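Local coordinates for protein Rho guanine nucleotide exchange factor 3 (Mus musculus, PDB 2Z0Q) that acts as a guanine nucleotide exchange factor for the GTPases RhoA and RhoB, the present chain being its DH-PH domain pair, at residues Glu237-Val248 with Ser325-Asn333; His247-Thr258 with Tyr269-Val278. One frame throughout, in Å; residues are numbered along the deposited sequence.

Contact 1: Glu237-Val248 with Ser325-Asn333; sequences ELKNNRGVKLHV and SLQANDTFN. With SO4 (sulfate ion), chain B.
Ser325 CB sits over one face of the Asn241 amide, 3.6 Å from Asn241 CG, while near its plane ND2 donates almost straight (169°) to sulfate O2. One water links Asn241 OD1 to Ser325 N. Asn240 ND2 lies 3.3 Å above one face of the Arg242 guanidinium, offset toward the rim. Asn240 touches Leu326 CD2 through CB, then leads its amide away from segment 325-333: with CG between the backbone N and the carbonyl carbon (chi1 78°), OD1 takes the N-H groups of Arg242 and Val244 from opposite faces of its plane. The bond to Arg242 N makes an Asx turn, accompanying the type I turn from Asn240 to Gly243. Lys239 and Gln327 form an antiparallel hydrogen-bonded pair, their side chains alongside each other; Gln327 NE2 donates to Lys308 O. Leu326 crosses Leu238 at about a right angle, CD1 to CD1 at 3.8 Å, and its CD2 meets Leu246 CD1 at the same distance. Past strand 322-327, one water joins Asn329 OD1 to Glu237 OE1 and another, weakly held at the asparagine, joins it to Glu237 O. Strand 322-327 runs between 232-240 and 310-315 in the PH-domain sheet, and Trp337 of helix 331-345 packs on Leu238 and Val248.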
loop_
_atom_site.group_PDB
_atom_site.type_symbol
_atom_site.label_atom_id
_atom_site.label_comp_id
_atom_site.label_asym_id
_atom_site.label_seq_id
_atom_site.Cartn_x
_atom_site.Cartn_y
_atom_site.Cartn_z
ATOM N N GLU A 237 -0.106 12.364 4.292
ATOM C CA GLU A 237 -0.173 13.423 5.295
ATOM C C GLU A 237 1.059 14.319 5.184
ATOM O O GLU A 237 2.176 13.820 5.037
ATOM C CB GLU A 237 -0.222 12.813 6.687
ATOM C CG GLU A 237 -1.485 11.970 6.912
ATOM C CD GLU A 237 -1.349 11.015 8.087
ATOM O OE1 GLU A 237 -0.364 10.224 8.099
ATOM O OE2 GLU A 237 -2.229 11.050 8.990
ATOM N N LEU A 238 0.847 15.635 5.239
ATOM C CA LEU A 238 1.932 16.584 5.215
ATOM C C LEU A 238 1.535 17.617 6.254
ATOM O O LEU A 238 0.338 17.895 6.408
ATOM C CB LEU A 238 2.074 17.254 3.832
ATOM C CG LEU A 238 2.532 16.307 2.717
ATOM C CD1 LEU A 238 2.443 16.999 1.352
ATOM C CD2 LEU A 238 3.981 15.867 3.011
ATOM N N LYS A 239 2.517 18.178 6.951
ATOM C CA LYS A 239 2.239 19.195 7.969
ATOM C C LYS A 239 2.723 20.553 7.487
ATOM O O LYS A 239 3.858 20.665 7.038
ATOM C CB LYS A 239 2.980 18.845 9.257
ATOM C CG LYS A 239 2.741 19.871 10.353
ATOM C CD LYS A 239 2.981 19.249 11.723
ATOM C CE LYS A 239 4.362 19.531 12.230
ATOM N NZ LYS A 239 4.535 18.958 13.609
ATOM N N ASN A 240 1.891 21.584 7.563
ATOM C CA ASN A 240 2.395 22.851 7.077
ATOM C C ASN A 240 3.210 23.635 8.125
ATOM O O ASN A 240 3.424 23.142 9.260
ATOM C CB ASN A 240 1.251 23.668 6.425
ATOM C CG ASN A 240 0.335 24.352 7.430
ATOM O OD1 ASN A 240 0.548 24.316 8.647
ATOM N ND2 ASN A 240 -0.696 25.008 6.894
ATOM N N ASN A 241 3.708 24.812 7.740
ATOM C CA ASN A 241 4.570 25.605 8.628
ATOM C C ASN A 241 3.821 26.351 9.722
ATOM O O ASN A 241 4.409 27.144 10.448
ATOM C CB ASN A 241 5.483 26.572 7.826
ATOM C CG ASN A 241 4.707 27.545 6.956
ATOM O OD1 ASN A 241 3.504 27.388 6.758
ATOM N ND2 ASN A 241 5.403 28.559 6.419
ATOM N N ARG A 242 2.522 26.079 9.834
ATOM C CA ARG A 242 1.716 26.661 10.905
ATOM C C ARG A 242 1.226 25.511 11.793
ATOM O O ARG A 242 0.365 25.701 12.649
ATOM C CB ARG A 242 0.529 27.487 10.358
ATOM C CG ARG A 242 0.974 28.753 9.601
ATOM C CD ARG A 242 -0.198 29.599 9.064
ATOM N NE ARG A 242 -1.109 28.899 8.139
ATOM C CZ ARG A 242 -0.916 28.735 6.825
ATOM N NH1 ARG A 242 0.178 29.216 6.233
ATOM N NH2 ARG A 242 -1.830 28.102 6.091
ATOM N N GLY A 243 1.798 24.321 11.595
ATOM C CA GLY A 243 1.436 23.178 12.419
ATOM C C GLY A 243 0.162 22.433 12.027
ATOM O O GLY A 243 -0.223 21.474 12.690
ATOM N N VAL A 244 -0.475 22.843 10.940
ATOM C CA VAL A 244 -1.704 22.183 10.480
ATOM C C VAL A 244 -1.422 20.844 9.785
ATOM O O VAL A 244 -0.619 20.788 8.845
ATOM C CB VAL A 244 -2.454 23.099 9.498
ATOM C CG1 VAL A 244 -3.775 22.440 9.039
ATOM C CG2 VAL A 244 -2.742 24.432 10.174
ATOM N N LYS A 245 -2.100 19.777 10.231
ATOM C CA LYS A 245 -1.905 18.461 9.609
ATOM C C LYS A 245 -2.854 18.352 8.420
ATOM O O LYS A 245 -4.070 18.450 8.565
ATOM C CB LYS A 245 -2.150 17.351 10.635
ATOM C CG LYS A 245 -1.258 17.474 11.868
ATOM C CD LYS A 245 -1.349 16.261 12.791
ATOM C CE LYS A 245 -0.502 16.492 14.102
ATOM N NZ LYS A 245 -0.381 15.237 14.921
ATOM N N LEU A 246 -2.282 18.199 7.225
ATOM C CA LEU A 246 -3.055 18.137 5.999
ATOM C C LEU A 246 -2.914 16.772 5.327
ATOM O O LEU A 246 -1.990 16.017 5.646
ATOM C CB LEU A 246 -2.554 19.241 5.027
ATOM C CG LEU A 246 -2.512 20.686 5.572
ATOM C CD1 LEU A 246 -1.625 21.608 4.728
ATOM C CD2 LEU A 246 -3.953 21.194 5.679
ATOM N N HIS A 247 -3.901 16.424 4.500
ATOM C CA HIS A 247 -3.802 15.225 3.698
ATOM C C HIS A 247 -3.816 15.787 2.288
ATOM O O HIS A 247 -4.787 16.450 1.850
ATOM C CB HIS A 247 -4.974 14.243 3.871
ATOM C CG HIS A 247 -4.640 12.889 3.344
ATOM N ND1 HIS A 247 -4.244 11.846 4.159
ATOM C CD2 HIS A 247 -4.515 12.443 2.071
ATOM C CE1 HIS A 247 -3.891 10.814 3.406
ATOM N NE2 HIS A 247 -4.052 11.150 2.137
ATOM N N VAL A 248 -2.743 15.520 1.555
ATOM C CA VAL A 248 -2.619 16.069 0.227
ATOM C C VAL A 248 -2.740 14.986 -0.845
ATOM O O VAL A 248 -2.195 13.902 -0.706
ATOM C CB VAL A 248 -1.275 16.816 0.105
ATOM C CG1 VAL A 248 -1.104 17.373 -1.275
ATOM C CG2 VAL A 248 -1.218 17.918 1.165
ATOM N N SER A 325 4.025 25.696 2.617
ATOM C CA SER A 325 5.331 25.116 2.992
ATOM C C SER A 325 4.887 23.841 3.700
ATOM O O SER A 325 4.267 23.921 4.741
ATOM C CB SER A 325 6.071 26.059 3.949
ATOM O OG SER A 325 6.474 27.193 3.209
ATOM N N LEU A 326 5.220 22.694 3.112
ATOM C CA LEU A 326 4.728 21.404 3.574
ATOM C C LEU A 326 5.885 20.515 4.030
ATOM O O LEU A 326 6.901 20.468 3.356
ATOM C CB LEU A 326 3.979 20.738 2.401
ATOM C CG LEU A 326 2.787 21.504 1.820
ATOM C CD1 LEU A 326 2.215 20.754 0.603
ATOM C CD2 LEU A 326 1.696 21.627 2.905
ATOM N N GLN A 327 5.691 19.787 5.125
ATOM C CA GLN A 327 6.733 18.933 5.699
ATOM C C GLN A 327 6.401 17.464 5.543
ATOM O O GLN A 327 5.328 17.028 5.967
ATOM C CB GLN A 327 6.922 19.223 7.199
ATOM C CG GLN A 327 8.034 18.368 7.830
ATOM C CD GLN A 327 8.180 18.626 9.313
ATOM O OE1 GLN A 327 7.197 18.543 10.051
ATOM N NE2 GLN A 327 9.395 18.936 9.761
ATOM N N ALA A 328 7.317 16.723 4.909
ATOM C CA ALA A 328 7.140 15.286 4.697
ATOM C C ALA A 328 7.543 14.540 5.953
ATOM O O ALA A 328 8.132 15.100 6.876
ATOM C CB ALA A 328 7.973 14.806 3.495
ATOM N N ASN A 329 7.236 13.245 5.967
ATOM C CA ASN A 329 7.477 12.406 7.120
ATOM C C ASN A 329 8.945 12.116 7.424
ATOM O O ASN A 329 9.311 11.946 8.584
ATOM C CB ASN A 329 6.647 11.123 6.932
ATOM C CG ASN A 329 5.169 11.428 6.599
ATOM O OD1 ASN A 329 4.592 10.832 5.682
ATOM N ND2 ASN A 329 4.555 12.358 7.348
ATOM N N ASP A 330 9.777 12.079 6.387
ATOM C CA ASP A 330 11.215 11.831 6.525
ATOM C C ASP A 330 11.881 12.211 5.195
ATOM O O ASP A 330 11.212 12.617 4.240
ATOM C CB ASP A 330 11.492 10.343 6.815
ATOM C CG ASP A 330 10.742 9.433 5.869
ATOM O OD1 ASP A 330 10.773 9.673 4.659
ATOM O OD2 ASP A 330 10.109 8.459 6.331
ATOM N N THR A 331 13.199 12.058 5.122
ATOM C CA THR A 331 13.917 12.406 3.901
ATOM C C THR A 331 13.415 11.644 2.692
ATOM O O THR A 331 13.254 12.198 1.627
ATOM C CB THR A 331 15.440 12.174 4.050
ATOM O OG1 THR A 331 15.919 12.878 5.203
ATOM C CG2 THR A 331 16.161 12.696 2.837
ATOM N N PHE A 332 13.151 10.358 2.849
ATOM C CA PHE A 332 12.668 9.560 1.735
ATOM C C PHE A 332 11.294 10.006 1.230
ATOM O O PHE A 332 11.065 10.123 0.017
ATOM C CB PHE A 332 12.628 8.080 2.171
ATOM C CG PHE A 332 12.009 7.166 1.164
ATOM C CD1 PHE A 332 12.608 6.954 -0.074
ATOM C CD2 PHE A 332 10.817 6.517 1.449
ATOM C CE1 PHE A 332 12.033 6.116 -1.022
ATOM C CE2 PHE A 332 10.228 5.683 0.526
ATOM C CZ PHE A 332 10.838 5.475 -0.727
ATOM N N ASN A 333 10.381 10.272 2.163
ATOM C CA ASN A 333 9.039 10.715 1.783
ATOM C C ASN A 333 9.090 12.082 1.080
ATOM O O ASN A 333 8.305 12.343 0.179
ATOM C CB ASN A 333 8.122 10.803 3.020
ATOM C CG ASN A 333 6.646 11.017 2.653
ATOM O OD1 ASN A 333 6.093 10.321 1.787
ATOM N ND2 ASN A 333 6.000 11.975 3.312
HETATM S S SO4 B . 4.724 31.943 4.091
HETATM O O1 SO4 B . 3.524 32.780 3.837
HETATM O O2 SO4 B . 4.289 30.541 4.370
HETATM O O3 SO4 B . 5.615 31.964 2.928
HETATM O O4 SO4 B . 5.457 32.488 5.261
HETATM O O HOH W 1 3.137 12.193 3.001
HETATM O O HOH W 2 2.234 9.747 7.060
HETATM O O HOH W 3 2.208 27.020 4.458
HETATM O O HOH W 4 8.315 29.287 4.941
#

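Contact 2: His247-Thr258 with Tyr269-Val278; sequences HVFLFQEVLVIT and YQLYRQPIPV. With SO4 (sulfate ion), chain C; SO4 (sulfate ion), chain D.
Phe249 drives its edge into one face of Tyr269, CZ standing 4.0 Å from CG, the planes at 76°. His247 completes this aromatic cluster, oblique to Tyr269, and Thr258 OG1 lies at the tyrosine edge, 3.5 Å from Tyr269 CB. Val256 CG1 rests on Leu271 CG, Val254 CG2 on Pro275 CB at 3.5 Å, and Leu250 CD1 on Val278 CG2. Backbone bonds hold the strands together: Leu255 and Ile276 exchange two, Tyr272 N reaches Ile257 O, and Val278 N meets Glu253 O at 2.8 Å from above the carbonyl plane. Thr258 OG1 donates to His247 O, which also accepts Thr258 N. Next out, Arg273 bends at chi2 (-78°) to lay NH1 3.4 Å over the centre of the Tyr272 ring, and NH1 also binds Tyr272 O. The guanidinium edge faces two sulfates: NE and NH2 grip one, NH1 and NH2 the other, to whose O2 Tyr272 OH donates a hydrogen bond of 2.6 Å. In the next shell, His235 bonds His247 NE2 and Tyr210 meets Phe249 and Tyr269. Strand 254-263 pairs antiparallel with 276-277 and then its hairpin partner 266-271, two separate pairings with registers two residues apart, in the curled sheet of a PH domain.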
loop_
_atom_site.group_PDB
_atom_site.type_symbol
_atom_site.label_atom_id
_atom_site.label_comp_id
_atom_site.label_asym_id
_atom_site.label_seq_id
_atom_site.Cartn_x
_atom_site.Cartn_y
_atom_site.Cartn_z
ATOM N N HIS A 247 -3.901 16.424 4.500
ATOM C CA HIS A 247 -3.802 15.225 3.698
ATOM C C HIS A 247 -3.816 15.787 2.288
ATOM O O HIS A 247 -4.787 16.450 1.850
ATOM C CB HIS A 247 -4.974 14.243 3.871
ATOM C CG HIS A 247 -4.640 12.889 3.344
ATOM N ND1 HIS A 247 -4.244 11.846 4.159
ATOM C CD2 HIS A 247 -4.515 12.443 2.071
ATOM C CE1 HIS A 247 -3.891 10.814 3.406
ATOM N NE2 HIS A 247 -4.052 11.150 2.137
ATOM N N VAL A 248 -2.743 15.520 1.555
ATOM C CA VAL A 248 -2.619 16.069 0.227
ATOM C C VAL A 248 -2.740 14.986 -0.845
ATOM O O VAL A 248 -2.195 13.902 -0.706
ATOM C CB VAL A 248 -1.275 16.816 0.105
ATOM C CG1 VAL A 248 -1.104 17.373 -1.275
ATOM C CG2 VAL A 248 -1.218 17.918 1.165
ATOM N N PHE A 249 -3.423 15.335 -1.913
ATOM C CA PHE A 249 -3.682 14.421 -3.022
ATOM C C PHE A 249 -3.162 14.979 -4.344
ATOM O O PHE A 249 -3.590 16.048 -4.803
ATOM C CB PHE A 249 -5.202 14.218 -3.181
ATOM C CG PHE A 249 -5.863 13.587 -1.984
ATOM C CD1 PHE A 249 -5.875 12.201 -1.819
ATOM C CD2 PHE A 249 -6.464 14.381 -1.014
ATOM C CE1 PHE A 249 -6.477 11.617 -0.703
ATOM C CE2 PHE A 249 -7.053 13.813 0.082
ATOM C CZ PHE A 249 -7.071 12.415 0.250
ATOM N N LEU A 250 -2.248 14.241 -4.964
ATOM C CA LEU A 250 -1.757 14.623 -6.258
ATOM C C LEU A 250 -2.454 13.745 -7.321
ATOM O O LEU A 250 -2.079 12.590 -7.532
ATOM C CB LEU A 250 -0.235 14.404 -6.364
ATOM C CG LEU A 250 0.305 14.704 -7.783
ATOM C CD1 LEU A 250 0.111 16.191 -8.156
ATOM C CD2 LEU A 250 1.766 14.325 -7.837
ATOM N N PHE A 251 -3.485 14.290 -7.953
ATOM C CA PHE A 251 -4.146 13.576 -9.046
ATOM C C PHE A 251 -3.268 13.928 -10.263
ATOM O O PHE A 251 -2.463 14.850 -10.193
ATOM C CB PHE A 251 -5.581 14.087 -9.227
ATOM C CG PHE A 251 -6.511 13.669 -8.112
ATOM C CD1 PHE A 251 -7.039 12.371 -8.063
ATOM C CD2 PHE A 251 -6.854 14.573 -7.114
ATOM C CE1 PHE A 251 -7.905 11.979 -7.030
ATOM C CE2 PHE A 251 -7.709 14.205 -6.079
ATOM C CZ PHE A 251 -8.243 12.895 -6.034
ATOM N N GLN A 252 -3.409 13.218 -11.386
ATOM C CA GLN A 252 -2.526 13.500 -12.510
ATOM C C GLN A 252 -2.415 14.959 -12.916
ATOM O O GLN A 252 -1.318 15.458 -13.186
ATOM C CB GLN A 252 -2.949 12.693 -13.737
ATOM C CG GLN A 252 -1.943 12.759 -14.891
ATOM C CD GLN A 252 -0.657 12.033 -14.563
ATOM O OE1 GLN A 252 0.258 12.607 -13.977
ATOM N NE2 GLN A 252 -0.590 10.741 -14.927
ATOM N N GLU A 253 -3.542 15.659 -12.937
ATOM C CA GLU A 253 -3.533 17.037 -13.382
ATOM C C GLU A 253 -3.856 18.094 -12.331
ATOM O O GLU A 253 -3.881 19.278 -12.651
ATOM C CB GLU A 253 -4.506 17.185 -14.560
ATOM C CG GLU A 253 -4.130 16.291 -15.760
ATOM C CD GLU A 253 -5.057 16.519 -16.937
ATOM O OE1 GLU A 253 -5.120 17.668 -17.410
ATOM O OE2 GLU A 253 -5.734 15.564 -17.374
ATOM N N VAL A 254 -4.075 17.664 -11.096
ATOM C CA VAL A 254 -4.436 18.628 -10.050
ATOM C C VAL A 254 -4.036 18.200 -8.643
ATOM O O VAL A 254 -4.164 17.031 -8.261
ATOM C CB VAL A 254 -5.979 18.949 -10.119
ATOM C CG1 VAL A 254 -6.783 17.683 -9.838
ATOM C CG2 VAL A 254 -6.372 20.086 -9.093
ATOM N N LEU A 255 -3.531 19.172 -7.867
ATOM C CA LEU A 255 -3.153 18.920 -6.481
ATOM C C LEU A 255 -4.312 19.382 -5.584
ATOM O O LEU A 255 -4.852 20.474 -5.763
ATOM C CB LEU A 255 -1.882 19.697 -6.130
ATOM C CG LEU A 255 -1.322 19.440 -4.718
ATOM C CD1 LEU A 255 -0.501 18.157 -4.732
ATOM C CD2 LEU A 255 -0.408 20.601 -4.263
ATOM N N VAL A 256 -4.708 18.546 -4.629
ATOM C CA VAL A 256 -5.823 18.889 -3.727
ATOM C C VAL A 256 -5.294 18.804 -2.297
ATOM O O VAL A 256 -4.738 17.785 -1.877
ATOM C CB VAL A 256 -7.028 17.927 -3.933
ATOM C CG1 VAL A 256 -8.225 18.371 -3.006
ATOM C CG2 VAL A 256 -7.460 17.982 -5.376
ATOM N N ILE A 257 -5.458 19.894 -1.548
ATOM C CA ILE A 257 -4.950 19.975 -0.181
ATOM C C ILE A 257 -6.170 19.970 0.749
ATOM O O ILE A 257 -7.095 20.755 0.558
ATOM C CB ILE A 257 -4.135 21.310 0.040
ATOM C CG1 ILE A 257 -2.952 21.351 -0.944
ATOM C CG2 ILE A 257 -3.630 21.367 1.475
ATOM C CD1 ILE A 257 -2.112 22.645 -0.879
ATOM N N THR A 258 -6.156 19.073 1.725
ATOM C CA THR A 258 -7.320 18.916 2.602
ATOM C C THR A 258 -6.933 18.662 4.032
ATOM O O THR A 258 -5.748 18.529 4.351
ATOM C CB THR A 258 -8.116 17.670 2.169
ATOM O OG1 THR A 258 -7.419 16.484 2.620
ATOM C CG2 THR A 258 -8.267 17.641 0.643
ATOM N N TYR A 269 -12.476 14.426 3.614
ATOM C CA TYR A 269 -11.279 15.275 3.422
ATOM C C TYR A 269 -11.764 16.648 2.952
ATOM O O TYR A 269 -12.090 16.879 1.770
ATOM C CB TYR A 269 -10.332 14.596 2.395
ATOM C CG TYR A 269 -9.960 13.193 2.832
ATOM C CD1 TYR A 269 -8.989 12.971 3.801
ATOM C CD2 TYR A 269 -10.683 12.093 2.365
ATOM C CE1 TYR A 269 -8.751 11.696 4.313
ATOM C CE2 TYR A 269 -10.441 10.799 2.868
ATOM C CZ TYR A 269 -9.496 10.615 3.830
ATOM O OH TYR A 269 -9.312 9.342 4.338
ATOM N N GLN A 270 -11.832 17.553 3.927
ATOM C CA GLN A 270 -12.318 18.909 3.732
ATOM C C GLN A 270 -11.276 19.761 2.998
ATOM O O GLN A 270 -10.149 19.933 3.504
ATOM C CB GLN A 270 -12.658 19.492 5.130
ATOM C CG GLN A 270 -13.256 20.893 5.078
ATOM C CD GLN A 270 -13.546 21.442 6.470
ATOM O OE1 GLN A 270 -13.551 20.709 7.450
ATOM N NE2 GLN A 270 -13.771 22.740 6.552
ATOM N N LEU A 271 -11.621 20.241 1.808
ATOM C CA LEU A 271 -10.630 21.026 1.053
ATOM C C LEU A 271 -10.178 22.228 1.887
ATOM O O LEU A 271 -11.009 22.944 2.460
ATOM C CB LEU A 271 -11.164 21.474 -0.304
ATOM C CG LEU A 271 -10.799 20.481 -1.431
ATOM C CD1 LEU A 271 -11.618 19.201 -1.266
ATOM C CD2 LEU A 271 -11.017 21.115 -2.792
ATOM N N TYR A 272 -8.857 22.433 1.943
ATOM C CA TYR A 272 -8.250 23.534 2.726
ATOM C C TYR A 272 -8.143 24.845 1.919
ATOM O O TYR A 272 -8.185 25.951 2.488
ATOM C CB TYR A 272 -6.876 23.051 3.195
ATOM C CG TYR A 272 -6.110 23.959 4.125
ATOM C CD1 TYR A 272 -6.609 24.256 5.391
ATOM C CD2 TYR A 272 -4.825 24.422 3.780
ATOM C CE1 TYR A 272 -5.858 24.986 6.313
ATOM C CE2 TYR A 272 -4.042 25.161 4.710
ATOM C CZ TYR A 272 -4.574 25.428 5.969
ATOM O OH TYR A 272 -3.845 26.072 6.919
ATOM N N ARG A 273 -7.994 24.714 0.609
ATOM C CA ARG A 273 -7.912 25.836 -0.325
ATOM C C ARG A 273 -8.456 25.302 -1.621
ATOM O O ARG A 273 -8.789 24.106 -1.734
ATOM C CB ARG A 273 -6.460 26.284 -0.547
ATOM C CG ARG A 273 -5.776 26.755 0.706
ATOM C CD ARG A 273 -6.194 28.184 1.084
ATOM N NE ARG A 273 -5.299 28.746 2.103
ATOM C CZ ARG A 273 -5.404 28.528 3.409
ATOM N NH1 ARG A 273 -6.373 27.749 3.891
ATOM N NH2 ARG A 273 -4.555 29.123 4.245
ATOM N N GLN A 274 -8.518 26.165 -2.614
ATOM C CA GLN A 274 -8.978 25.737 -3.926
ATOM C C GLN A 274 -7.902 24.843 -4.528
ATOM O O GLN A 274 -6.716 24.971 -4.225
ATOM C CB GLN A 274 -9.228 26.948 -4.794
ATOM C CG GLN A 274 -10.228 27.866 -4.097
ATOM C CD GLN A 274 -10.524 29.098 -4.897
ATOM O OE1 GLN A 274 -9.707 29.531 -5.696
ATOM N NE2 GLN A 274 -11.699 29.687 -4.671
ATOM N N PRO A 275 -8.311 23.891 -5.364
ATOM C CA PRO A 275 -7.335 22.982 -5.977
ATOM C C PRO A 275 -6.317 23.729 -6.845
ATOM O O PRO A 275 -6.650 24.754 -7.443
ATOM C CB PRO A 275 -8.213 22.057 -6.839
ATOM C CG PRO A 275 -9.551 22.117 -6.193
ATOM C CD PRO A 275 -9.689 23.561 -5.769
ATOM N N ILE A 276 -5.094 23.200 -6.920
ATOM C CA ILE A 276 -4.039 23.769 -7.744
ATOM C C ILE A 276 -3.756 22.889 -8.981
ATOM O O ILE A 276 -3.248 21.776 -8.859
ATOM C CB ILE A 276 -2.714 23.926 -6.927
ATOM C CG1 ILE A 276 -2.955 24.900 -5.756
ATOM C CG2 ILE A 276 -1.559 24.383 -7.843
ATOM C CD1 ILE A 276 -1.806 24.891 -4.775
ATOM N N PRO A 277 -4.075 23.386 -10.185
ATOM C CA PRO A 277 -3.821 22.608 -11.412
ATOM C C PRO A 277 -2.329 22.354 -11.501
ATOM O O PRO A 277 -1.541 23.251 -11.202
ATOM C CB PRO A 277 -4.307 23.536 -12.540
ATOM C CG PRO A 277 -5.301 24.413 -11.908
ATOM C CD PRO A 277 -4.740 24.654 -10.478
ATOM N N VAL A 278 -1.934 21.146 -11.899
ATOM C CA VAL A 278 -0.521 20.812 -11.989
ATOM C C VAL A 278 0.212 21.707 -12.997
ATOM O O VAL A 278 1.377 22.028 -12.770
ATOM C CB VAL A 278 -0.327 19.293 -12.330
ATOM C CG1 VAL A 278 1.095 18.998 -12.775
ATOM C CG2 VAL A 278 -0.631 18.447 -11.046
HETATM S S SO4 C . -5.535 28.709 7.897
HETATM O O1 SO4 C . -6.060 29.739 8.857
HETATM O O2 SO4 C . -5.204 27.444 8.657
HETATM O O3 SO4 C . -6.588 28.404 6.870
HETATM O O4 SO4 C . -4.326 29.287 7.214
HETATM S S SO4 D . -2.684 30.810 1.290
HETATM O O1 SO4 D . -3.791 31.780 0.964
HETATM O O2 SO4 D . -2.655 30.627 2.775
HETATM O O3 SO4 D . -2.999 29.496 0.679
HETATM O O4 SO4 D . -1.364 31.291 0.794
HETATM O O HOH W 5 -6.593 22.294 -2.522
#

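Overall arrangement
Contacts 1 and 2 share His247 and Val248 on strand 245-251, and their centres are 14 Å apart within the same PH-domain sheet. From that strand, contact 1 reaches across 232-240 to 322-327, whereas contact 2 reaches across 254-263 to 266-271 and 276-277. They touch directly where Leu246 CB approaches Thr258 O at 3.3 Å. A second meeting lies at the turn, where Arg242 NH2 makes a probable hydrogen bond of 3.0 Å to Tyr272 OH. Arg242 NH2 also forms a salt bridge to O4 of the sulfate that Tyr272 and Arg273 hold, so one anion draws the two arginines together. The sulfates, probably from the crystallisation liquor, are consistent with an anion-attracting patch.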